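Local coordinates for transglutaminase-like enzymes, putative cysteine protease (Cytophaga hutchinsonii, PDB 3ISR), which probably acts as a cysteine-dependent hydrolase of the transglutaminase-like family, with a substrate that remains to be identified, at residues B[33-38]-B[45-50]; B[134-139]-B[150-155]; B[182-187]-B[230-235]. All coordinates share one frame; numbering follows the deposited sequence.

Contact 1 (B[33-38]-B[45-50]); sequences NVHALR and LDESLI
The imidazole of His35 lies across the ends of Glu47 and Leu49, its edge turned to both. His35 CD2 comes within 3.5 Å of Glu47 OE1, and His35 CE1 rests 3.8 Å from Leu49 CD2, so one rim of the ring meets a carboxylate and a methyl. Ring and carboxylate planes stand 78° apart. A histidine suits this place because its carbon edge can pack on leucine while its CD2 hydrogen, probably somewhat polarised, faces oxygen. Glu47 holds CG between the backbone N and the carbonyl carbon (chi1 70°) and then runs straight out, which lifts the carboxylate off the strand to the level of the ring. Its oxygens have further partners outside the two segments: OE1 is hydrogen-bonded to Tyr84 OH, and OE2 forms a salt bridge with Arg68.

The solvent side is looser. Exposed Arg38 sends its extended chain to the same carboxylate, but NH2 stays 3.7 Å from Glu47 OE2, a long salt bridge with the guanidinium tilted 72° from the carboxylate plane.

Glu47 and Leu49 point toward the loop, while Asp46 and Ser48 point away, the alternation of an extended strand. Leu45 and Asp46 both face Thr87, a classic beta bulge in the antiparallel pairing of strands 43-52 and 78-96 within the bacterial transglutaminase N-terminal domain.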
loop_
_atom_site.group_PDB
_atom_site.type_symbol
_atom_site.label_atom_id
_atom_site.label_comp_id
_atom_site.label_asym_id
_atom_site.label_seq_id
_atom_site.Cartn_x
_atom_site.Cartn_y
_atom_site.Cartn_z
ATOM N N ASN B 33 -27.982 6.584 -5.638
ATOM C CA ASN B 33 -27.891 8.019 -5.833
ATOM C C ASN B 33 -27.993 8.352 -7.305
ATOM O O ASN B 33 -26.958 8.460 -7.988
ATOM C CB ASN B 33 -26.586 8.558 -5.257
ATOM C CG ASN B 33 -26.545 10.060 -5.238
ATOM O OD1 ASN B 33 -27.588 10.742 -5.139
ATOM N ND2 ASN B 33 -25.344 10.597 -5.335
ATOM N N VAL B 34 -29.238 8.482 -7.791
ATOM C CA VAL B 34 -29.506 8.712 -9.215
ATOM C C VAL B 34 -30.321 9.975 -9.527
ATOM O O VAL B 34 -30.279 10.466 -10.658
ATOM C CB VAL B 34 -30.161 7.457 -9.921
ATOM C CG1 VAL B 34 -29.292 6.210 -9.731
ATOM C CG2 VAL B 34 -31.576 7.211 -9.412
ATOM N N HIS B 35 -31.066 10.485 -8.541
ATOM C CA HIS B 35 -31.859 11.710 -8.684
ATOM C C HIS B 35 -31.017 12.960 -8.929
ATOM O O HIS B 35 -29.952 13.136 -8.310
ATOM C CB HIS B 35 -32.646 11.952 -7.407
ATOM C CG HIS B 35 -33.834 11.063 -7.259
ATOM N ND1 HIS B 35 -33.722 9.732 -6.919
ATOM C CD2 HIS B 35 -35.156 11.308 -7.419
ATOM C CE1 HIS B 35 -34.931 9.194 -6.877
ATOM N NE2 HIS B 35 -35.816 10.130 -7.176
ATOM N N ALA B 36 -31.517 13.854 -9.778
ATOM C CA ALA B 36 -30.888 15.161 -9.934
ATOM C C ALA B 36 -31.074 15.944 -8.646
ATOM O O ALA B 36 -32.083 15.777 -7.958
ATOM C CB ALA B 36 -31.485 15.925 -11.118
ATOM N N LEU B 37 -30.085 16.758 -8.286
ATOM C CA LEU B 37 -30.186 17.565 -7.080
ATOM C C LEU B 37 -31.064 18.786 -7.358
ATOM O O LEU B 37 -31.116 19.265 -8.490
ATOM C CB LEU B 37 -28.790 18.030 -6.635
ATOM C CG LEU B 37 -28.613 18.464 -5.174
ATOM C CD1 LEU B 37 -28.894 17.343 -4.164
ATOM C CD2 LEU B 37 -27.212 19.029 -4.948
ATOM N N ARG B 38 -31.754 19.258 -6.320
ATOM C CA ARG B 38 -32.462 20.540 -6.331
ATOM C C ARG B 38 -31.616 21.563 -5.603
ATOM O O ARG B 38 -31.295 21.381 -4.420
ATOM C CB ARG B 38 -33.787 20.424 -5.595
ATOM C CG ARG B 38 -34.844 19.681 -6.350
ATOM C CD ARG B 38 -36.194 19.939 -5.712
ATOM N NE ARG B 38 -37.265 19.309 -6.475
ATOM C CZ ARG B 38 -37.668 18.058 -6.296
ATOM N NH1 ARG B 38 -37.092 17.302 -5.373
ATOM N NH2 ARG B 38 -38.651 17.560 -7.041
ATOM N N LEU B 45 -38.015 20.316 -13.259
ATOM C CA LEU B 45 -39.314 20.704 -13.788
ATOM C C LEU B 45 -40.247 19.507 -13.710
ATOM O O LEU B 45 -41.421 19.666 -13.390
ATOM C CB LEU B 45 -39.165 21.245 -15.215
ATOM C CG LEU B 45 -38.024 22.276 -15.336
ATOM C CD1 LEU B 45 -37.632 22.572 -16.788
ATOM C CD2 LEU B 45 -38.333 23.577 -14.573
ATOM N N ASP B 46 -39.693 18.309 -13.936
ATOM C CA ASP B 46 -40.423 17.044 -13.854
ATOM C C ASP B 46 -39.477 15.843 -13.611
ATOM O O ASP B 46 -38.391 15.787 -14.184
ATOM C CB ASP B 46 -41.188 16.839 -15.161
ATOM C CG ASP B 46 -42.115 15.649 -15.122
ATOM O OD1 ASP B 46 -42.937 15.540 -14.180
ATOM O OD2 ASP B 46 -42.039 14.831 -16.059
ATOM N N GLU B 47 -39.901 14.890 -12.777
ATOM C CA GLU B 47 -39.165 13.633 -12.602
ATOM C C GLU B 47 -40.086 12.439 -12.340
ATOM O O GLU B 47 -41.178 12.594 -11.793
ATOM C CB GLU B 47 -38.107 13.748 -11.484
ATOM C CG GLU B 47 -38.679 13.859 -10.071
ATOM C CD GLU B 47 -37.611 13.943 -8.988
ATOM O OE1 GLU B 47 -36.405 13.981 -9.313
ATOM O OE2 GLU B 47 -37.982 13.983 -7.799
ATOM N N SER B 48 -39.617 11.252 -12.716
ATOM C CA SER B 48 -40.339 9.999 -12.476
ATOM C C SER B 48 -39.375 8.848 -12.109
ATOM O O SER B 48 -38.336 8.673 -12.755
ATOM C CB SER B 48 -41.174 9.640 -13.720
ATOM O OG SER B 48 -41.653 8.307 -13.655
ATOM N N LEU B 49 -39.727 8.083 -11.074
ATOM C CA LEU B 49 -38.935 6.940 -10.615
ATOM C C LEU B 49 -39.775 5.656 -10.589
ATOM O O LEU B 49 -40.765 5.572 -9.859
ATOM C CB LEU B 49 -38.358 7.217 -9.213
ATOM C CG LEU B 49 -37.500 6.126 -8.581
ATOM C CD1 LEU B 49 -36.114 6.104 -9.230
ATOM C CD2 LEU B 49 -37.389 6.369 -7.084
ATOM N N ILE B 50 -39.389 4.668 -11.401
ATOM C CA ILE B 50 -40.143 3.412 -11.527
ATOM C C ILE B 50 -39.295 2.205 -11.152
ATOM O O ILE B 50 -38.230 1.992 -11.730
ATOM C CB ILE B 50 -40.669 3.190 -12.982
ATOM C CG1 ILE B 50 -41.473 4.401 -13.489
ATOM C CG2 ILE B 50 -41.473 1.881 -13.090
ATOM C CD1 ILE B 50 -42.613 4.858 -12.566
#

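Contact 2 (B[134-139]-B[150-155]); sequences KEFGKI and TDWIYN
Phe136 drives the edge of its ring at the side chain of Trp152. Phe136 CE1 lies 3.7 Å from Trp152 CB, which sits in the plane of the phenyl ring, and Phe136 CZ approaches Trp152 CG at 3.9 Å. The pair is an offset edge-to-face (T-shaped) stack: the phenyl ring and the five-membered ring of the indole have centroids 5.6 Å apart and planes at 90°. Large flat residues suit both places, since together they span the gap between two helices whose nearest CA atoms here, those of Glu135 and Trp152, are 9.2 Å apart.

Glu135 fills the angle between the two rings. Its CG lies over one face of Phe136 and, more distantly, over one face of the indole, near the rim in each case. The chain then bends at chi2 (52°), turning the carboxylate toward the pyrrole side of the tryptophan. A water joins the polar ends, donating to Glu135 OE1 at 2.5 Å and accepting from Trp152 NE1 at 3.2 Å, and so gives the indole N-H a partner that the carboxylate does not supply directly.

Trp152 reaches across because its CG is anti to the backbone N (chi1 -174°), while CG1 of Ile153 lies at the indole edge, in its plane. Phe136 begins a type I turn in which Ile139 N bonds to Phe136 O at 3.2 Å.

Beyond this shell, Phe136 also packs on Ile149 and Leu191, and Trp152 on Arg177. Lys134 forms a salt bridge with Glu158 of the second subunit. The contact thus ties helix 129-136, near the turn from Phe136 to Ile139, to helix 142-156, with helix 181-194 touching both Phe136 and Ile153.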
loop_
_atom_site.group_PDB
_atom_site.type_symbol
_atom_site.label_atom_id
_atom_site.label_comp_id
_atom_site.label_asym_id
_atom_site.label_seq_id
_atom_site.Cartn_x
_atom_site.Cartn_y
_atom_site.Cartn_z
ATOM N N LYS B 134 6.189 19.650 -5.105
ATOM C CA LYS B 134 7.267 19.443 -6.085
ATOM C C LYS B 134 6.767 19.702 -7.495
ATOM O O LYS B 134 7.414 20.378 -8.284
ATOM C CB LYS B 134 7.733 17.998 -6.032
ATOM C CG LYS B 134 9.198 17.835 -5.829
ATOM C CD LYS B 134 9.457 17.453 -4.391
ATOM C CE LYS B 134 10.704 18.130 -3.885
ATOM N NZ LYS B 134 10.819 17.879 -2.424
ATOM N N GLU B 135 5.601 19.140 -7.799
ATOM C CA GLU B 135 5.061 19.167 -9.140
ATOM C C GLU B 135 4.406 20.509 -9.466
ATOM O O GLU B 135 4.552 20.993 -10.578
ATOM C CB GLU B 135 4.075 17.998 -9.326
ATOM C CG GLU B 135 3.796 17.626 -10.774
ATOM C CD GLU B 135 5.063 17.379 -11.589
ATOM O OE1 GLU B 135 5.221 18.042 -12.640
ATOM O OE2 GLU B 135 5.890 16.534 -11.178
ATOM N N PHE B 136 3.712 21.118 -8.500
ATOM C CA PHE B 136 2.873 22.295 -8.780
ATOM C C PHE B 136 3.170 23.531 -7.927
ATOM O O PHE B 136 2.593 24.591 -8.159
ATOM C CB PHE B 136 1.374 21.954 -8.641
ATOM C CG PHE B 136 0.961 20.710 -9.363
ATOM C CD1 PHE B 136 0.779 20.715 -10.743
ATOM C CD2 PHE B 136 0.759 19.530 -8.661
ATOM C CE1 PHE B 136 0.412 19.560 -11.413
ATOM C CE2 PHE B 136 0.380 18.368 -9.309
ATOM C CZ PHE B 136 0.214 18.378 -10.701
ATOM N N GLY B 137 4.062 23.401 -6.950
ATOM C CA GLY B 137 4.290 24.459 -5.966
ATOM C C GLY B 137 4.672 25.841 -6.477
ATOM O O GLY B 137 4.413 26.840 -5.806
ATOM N N LYS B 138 5.279 25.905 -7.660
ATOM C CA LYS B 138 5.791 27.169 -8.204
ATOM C C LYS B 138 4.725 28.059 -8.864
ATOM O O LYS B 138 4.931 29.265 -8.997
ATOM C CB LYS B 138 6.960 26.912 -9.163
ATOM N N ILE B 139 3.591 27.477 -9.258
ATOM C CA ILE B 139 2.505 28.235 -9.915
ATOM C C ILE B 139 1.868 29.250 -8.950
ATOM O O ILE B 139 1.507 28.901 -7.814
ATOM C CB ILE B 139 1.425 27.299 -10.514
ATOM C CG1 ILE B 139 2.088 26.204 -11.346
ATOM C CG2 ILE B 139 0.430 28.092 -11.377
ATOM C CD1 ILE B 139 1.227 25.008 -11.561
ATOM N N THR B 150 -5.185 19.727 -13.300
ATOM C CA THR B 150 -6.163 19.099 -14.173
ATOM C C THR B 150 -5.492 18.696 -15.476
ATOM O O THR B 150 -5.718 17.589 -15.991
ATOM C CB THR B 150 -7.348 20.073 -14.409
ATOM O OG1 THR B 150 -7.960 20.363 -13.142
ATOM C CG2 THR B 150 -8.386 19.460 -15.314
ATOM N N ASP B 151 -4.655 19.584 -16.004
ATOM C CA ASP B 151 -3.947 19.294 -17.244
ATOM C C ASP B 151 -2.880 18.205 -17.033
ATOM O O ASP B 151 -2.724 17.312 -17.878
ATOM C CB ASP B 151 -3.341 20.573 -17.850
ATOM C CG ASP B 151 -4.410 21.537 -18.404
ATOM O OD1 ASP B 151 -5.590 21.117 -18.589
ATOM O OD2 ASP B 151 -4.066 22.723 -18.660
ATOM N N TRP B 152 -2.159 18.261 -15.912
ATOM C CA TRP B 152 -1.182 17.210 -15.614
ATOM C C TRP B 152 -1.863 15.826 -15.598
ATOM O O TRP B 152 -1.366 14.892 -16.198
ATOM C CB TRP B 152 -0.439 17.468 -14.291
ATOM C CG TRP B 152 0.661 16.471 -14.070
ATOM C CD1 TRP B 152 1.964 16.585 -14.451
ATOM C CD2 TRP B 152 0.529 15.172 -13.462
ATOM N NE1 TRP B 152 2.660 15.449 -14.099
ATOM C CE2 TRP B 152 1.798 14.562 -13.504
ATOM C CE3 TRP B 152 -0.544 14.473 -12.889
ATOM C CZ2 TRP B 152 2.035 13.282 -12.975
ATOM C CZ3 TRP B 152 -0.314 13.192 -12.370
ATOM C CH2 TRP B 152 0.967 12.610 -12.428
ATOM N N ILE B 153 -3.013 15.714 -14.936
ATOM C CA ILE B 153 -3.721 14.436 -14.858
ATOM C C ILE B 153 -4.123 13.964 -16.259
ATOM O O ILE B 153 -3.925 12.805 -16.614
ATOM C CB ILE B 153 -4.951 14.526 -13.929
ATOM C CG1 ILE B 153 -4.487 14.796 -12.491
ATOM C CG2 ILE B 153 -5.788 13.235 -13.999
ATOM C CD1 ILE B 153 -5.617 15.202 -11.524
ATOM N N TYR B 154 -4.677 14.869 -17.055
ATOM C CA TYR B 154 -5.094 14.484 -18.408
ATOM C C TYR B 154 -3.913 13.935 -19.217
ATOM O O TYR B 154 -4.042 12.925 -19.950
ATOM C CB TYR B 154 -5.746 15.658 -19.159
ATOM C CG TYR B 154 -6.059 15.254 -20.575
ATOM C CD1 TYR B 154 -7.139 14.412 -20.858
ATOM C CD2 TYR B 154 -5.238 15.650 -21.621
ATOM C CE1 TYR B 154 -7.400 13.986 -22.149
ATOM C CE2 TYR B 154 -5.501 15.236 -22.934
ATOM C CZ TYR B 154 -6.583 14.407 -23.181
ATOM O OH TYR B 154 -6.852 13.996 -24.466
ATOM N N ASN B 155 -2.771 14.608 -19.076
ATOM C CA ASN B 155 -1.577 14.276 -19.839
ATOM C C ASN B 155 -0.767 13.096 -19.303
ATOM O O ASN B 155 0.056 12.540 -20.021
ATOM C CB ASN B 155 -0.686 15.518 -19.984
ATOM C CG ASN B 155 -1.296 16.573 -20.894
ATOM O OD1 ASN B 155 -1.304 17.757 -20.568
ATOM N ND2 ASN B 155 -1.803 16.145 -22.038
HETATM O O HOH W 1 5.682 16.442 -14.459
#

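Contact 3 (B[182-187]-B[230-235]); sequences RDFAHL and DATRLV
The loop that follows strand 225-229 docks on helix 181-194 in the core of the transglutaminase-like domain, where Phe184 meets Ala231 and Thr232 of a type I turn. Methyl CG2 of Thr232 sits over the Phe184 ring face, offset toward the rim, 4.0 Å from the centroid and 27° off the normal: a CH-pi contact. At the ring edge, Phe184 CD2 lies 3.6 Å from Ala231 O and 4.0 Å from Ala231 CB; the small alanine lets loop and helix come close.

Threonine serves both sides. With chi1 at 68°, its methyl faces the phenyl ring while Thr232 OG1 turns back to donate to Asp230 OD1 at 2.7 Å. Thr232 N gives that oxygen a second bond, from the same face of the carboxylate plane, closing an Asx turn. Thr232 OG1 in turn accepts from Leu234 N at 3.1 Å, an ST turn. Replacing Thr232 by an alanine removes the methyl packed over that face of Phe184, and would probably leave the ring less closely packed there, Leu234 N without this acceptor and Asp230 OD1 with one donor fewer.

Asp230 OD2 bonds to His215 NE2, a pairing consistent with the His-Asp part of the Cys-His-Asp catalytic triad of transglutaminase-like enzymes.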
loop_
_atom_site.group_PDB
_atom_site.type_symbol
_atom_site.label_atom_id
_atom_site.label_comp_id
_atom_site.label_asym_id
_atom_site.label_seq_id
_atom_site.Cartn_x
_atom_site.Cartn_y
_atom_site.Cartn_z
ATOM N N ARG B 182 -14.079 8.443 -12.056
ATOM C CA ARG B 182 -14.012 8.459 -10.581
ATOM C C ARG B 182 -12.575 8.651 -10.065
ATOM O O ARG B 182 -12.312 9.409 -9.107
ATOM C CB ARG B 182 -14.597 7.149 -10.053
ATOM C CG ARG B 182 -14.543 6.906 -8.534
ATOM C CD ARG B 182 -15.124 5.487 -8.332
ATOM N NE ARG B 182 -15.375 5.090 -6.948
ATOM C CZ ARG B 182 -14.446 4.646 -6.085
ATOM N NH1 ARG B 182 -13.146 4.599 -6.422
ATOM N NH2 ARG B 182 -14.831 4.275 -4.862
ATOM N N ASP B 183 -11.645 7.986 -10.738
ATOM C CA ASP B 183 -10.242 8.039 -10.367
ATOM C C ASP B 183 -9.601 9.378 -10.712
ATOM O O ASP B 183 -8.772 9.876 -9.954
ATOM C CB ASP B 183 -9.495 6.897 -11.065
ATOM C CG ASP B 183 -10.147 5.539 -10.828
ATOM O OD1 ASP B 183 -10.294 5.122 -9.654
ATOM O OD2 ASP B 183 -10.568 4.897 -11.813
ATOM N N PHE B 184 -9.933 9.937 -11.874
ATOM C CA PHE B 184 -9.423 11.252 -12.268
ATOM C C PHE B 184 -9.931 12.325 -11.304
ATOM O O PHE B 184 -9.200 13.250 -10.940
ATOM C CB PHE B 184 -9.893 11.610 -13.689
ATOM C CG PHE B 184 -9.105 10.963 -14.804
ATOM C CD1 PHE B 184 -9.049 9.573 -14.943
ATOM C CD2 PHE B 184 -8.499 11.748 -15.776
ATOM C CE1 PHE B 184 -8.353 8.977 -16.003
ATOM C CE2 PHE B 184 -7.797 11.156 -16.860
ATOM C CZ PHE B 184 -7.731 9.779 -16.975
ATOM N N ALA B 185 -11.187 12.210 -10.882
ATOM C CA ALA B 185 -11.759 13.171 -9.932
ATOM C C ALA B 185 -11.058 13.054 -8.585
ATOM O O ALA B 185 -10.667 14.066 -7.970
ATOM C CB ALA B 185 -13.247 12.910 -9.755
ATOM N N HIS B 186 -10.900 11.827 -8.096
ATOM C CA HIS B 186 -10.288 11.652 -6.771
ATOM C C HIS B 186 -8.875 12.193 -6.782
ATOM O O HIS B 186 -8.429 12.788 -5.809
ATOM C CB HIS B 186 -10.227 10.159 -6.373
ATOM C CG HIS B 186 -11.540 9.574 -5.939
ATOM N ND1 HIS B 186 -12.519 10.299 -5.296
ATOM C CD2 HIS B 186 -12.004 8.306 -6.013
ATOM C CE1 HIS B 186 -13.546 9.508 -5.013
ATOM N NE2 HIS B 186 -13.254 8.292 -5.434
ATOM N N LEU B 187 -8.154 11.982 -7.889
ATOM C CA LEU B 187 -6.782 12.465 -7.943
ATOM C C LEU B 187 -6.651 14.001 -8.003
ATOM O O LEU B 187 -5.817 14.584 -7.306
ATOM C CB LEU B 187 -6.014 11.795 -9.091
ATOM C CG LEU B 187 -4.538 12.177 -9.203
ATOM C CD1 LEU B 187 -3.803 11.832 -7.860
ATOM C CD2 LEU B 187 -3.903 11.433 -10.397
ATOM N N ASP B 230 -12.493 19.022 -14.885
ATOM C CA ASP B 230 -12.656 17.626 -15.285
ATOM C C ASP B 230 -11.434 17.202 -16.064
ATOM O O ASP B 230 -11.320 17.502 -17.245
ATOM C CB ASP B 230 -13.932 17.448 -16.131
ATOM C CG ASP B 230 -14.106 16.037 -16.662
ATOM O OD1 ASP B 230 -13.351 15.121 -16.288
ATOM O OD2 ASP B 230 -15.012 15.830 -17.501
ATOM N N ALA B 231 -10.529 16.498 -15.394
ATOM C CA ALA B 231 -9.277 16.084 -15.998
ATOM C C ALA B 231 -9.424 15.026 -17.079
ATOM O O ALA B 231 -8.457 14.778 -17.800
ATOM C CB ALA B 231 -8.274 15.625 -14.927
ATOM N N THR B 232 -10.603 14.415 -17.225
ATOM C CA THR B 232 -10.786 13.455 -18.338
ATOM C C THR B 232 -10.916 14.164 -19.678
ATOM O O THR B 232 -10.662 13.568 -20.724
ATOM C CB THR B 232 -12.036 12.533 -18.191
ATOM O OG1 THR B 232 -13.235 13.311 -18.322
ATOM C CG2 THR B 232 -12.020 11.775 -16.852
ATOM N N ARG B 233 -11.345 15.423 -19.631
ATOM C CA ARG B 233 -11.717 16.213 -20.814
ATOM C C ARG B 233 -12.780 15.556 -21.699
ATOM O O ARG B 233 -12.836 15.830 -22.896
ATOM C CB ARG B 233 -10.489 16.549 -21.661
ATOM C CG ARG B 233 -9.523 17.475 -20.976
ATOM C CD ARG B 233 -8.356 17.770 -21.898
ATOM N NE ARG B 233 -7.346 18.572 -21.223
ATOM C CZ ARG B 233 -6.187 18.935 -21.760
ATOM N NH1 ARG B 233 -5.335 19.659 -21.045
ATOM N NH2 ARG B 233 -5.878 18.573 -23.005
ATOM N N LEU B 234 -13.614 14.690 -21.128
ATOM C CA LEU B 234 -14.586 13.971 -21.949
ATOM C C LEU B 234 -15.848 14.760 -22.299
ATOM O O LEU B 234 -16.492 14.452 -23.295
ATOM C CB LEU B 234 -14.989 12.654 -21.292
ATOM C CG LEU B 234 -13.962 11.521 -21.366
ATOM C CD1 LEU B 234 -14.325 10.465 -20.361
ATOM C CD2 LEU B 234 -13.881 10.915 -22.777
ATOM N N VAL B 235 -16.209 15.746 -21.478
ATOM C CA VAL B 235 -17.507 16.400 -21.625
ATOM C C VAL B 235 -17.425 17.920 -21.588
ATOM O O VAL B 235 -16.574 18.470 -20.887
ATOM C CB VAL B 235 -18.519 15.903 -20.558
ATOM C CG1 VAL B 235 -18.550 14.379 -20.508
ATOM C CG2 VAL B 235 -18.192 16.442 -19.169
#

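Along the chain the contacts come in series, contact 1 closing before contact 2 opens and contact 2 before contact 3. Contact 1 belongs to the N-terminal beta domain; its centre is 36 Å from that of contact 2, on the opposite side of the chain's centre, and 24 Å from that of contact 3. Contacts 2 and 3 have centres 14 Å apart and touch: Asp151 OD1 forms a 2.9 Å salt bridge with Arg233 NH1, and Ala231 packs on Thr150. Helix 142-156 thus stands between the peripheral helix 129-136 and the loop 230-235, joining the subunit boundary near Lys134 to the probable active-site core.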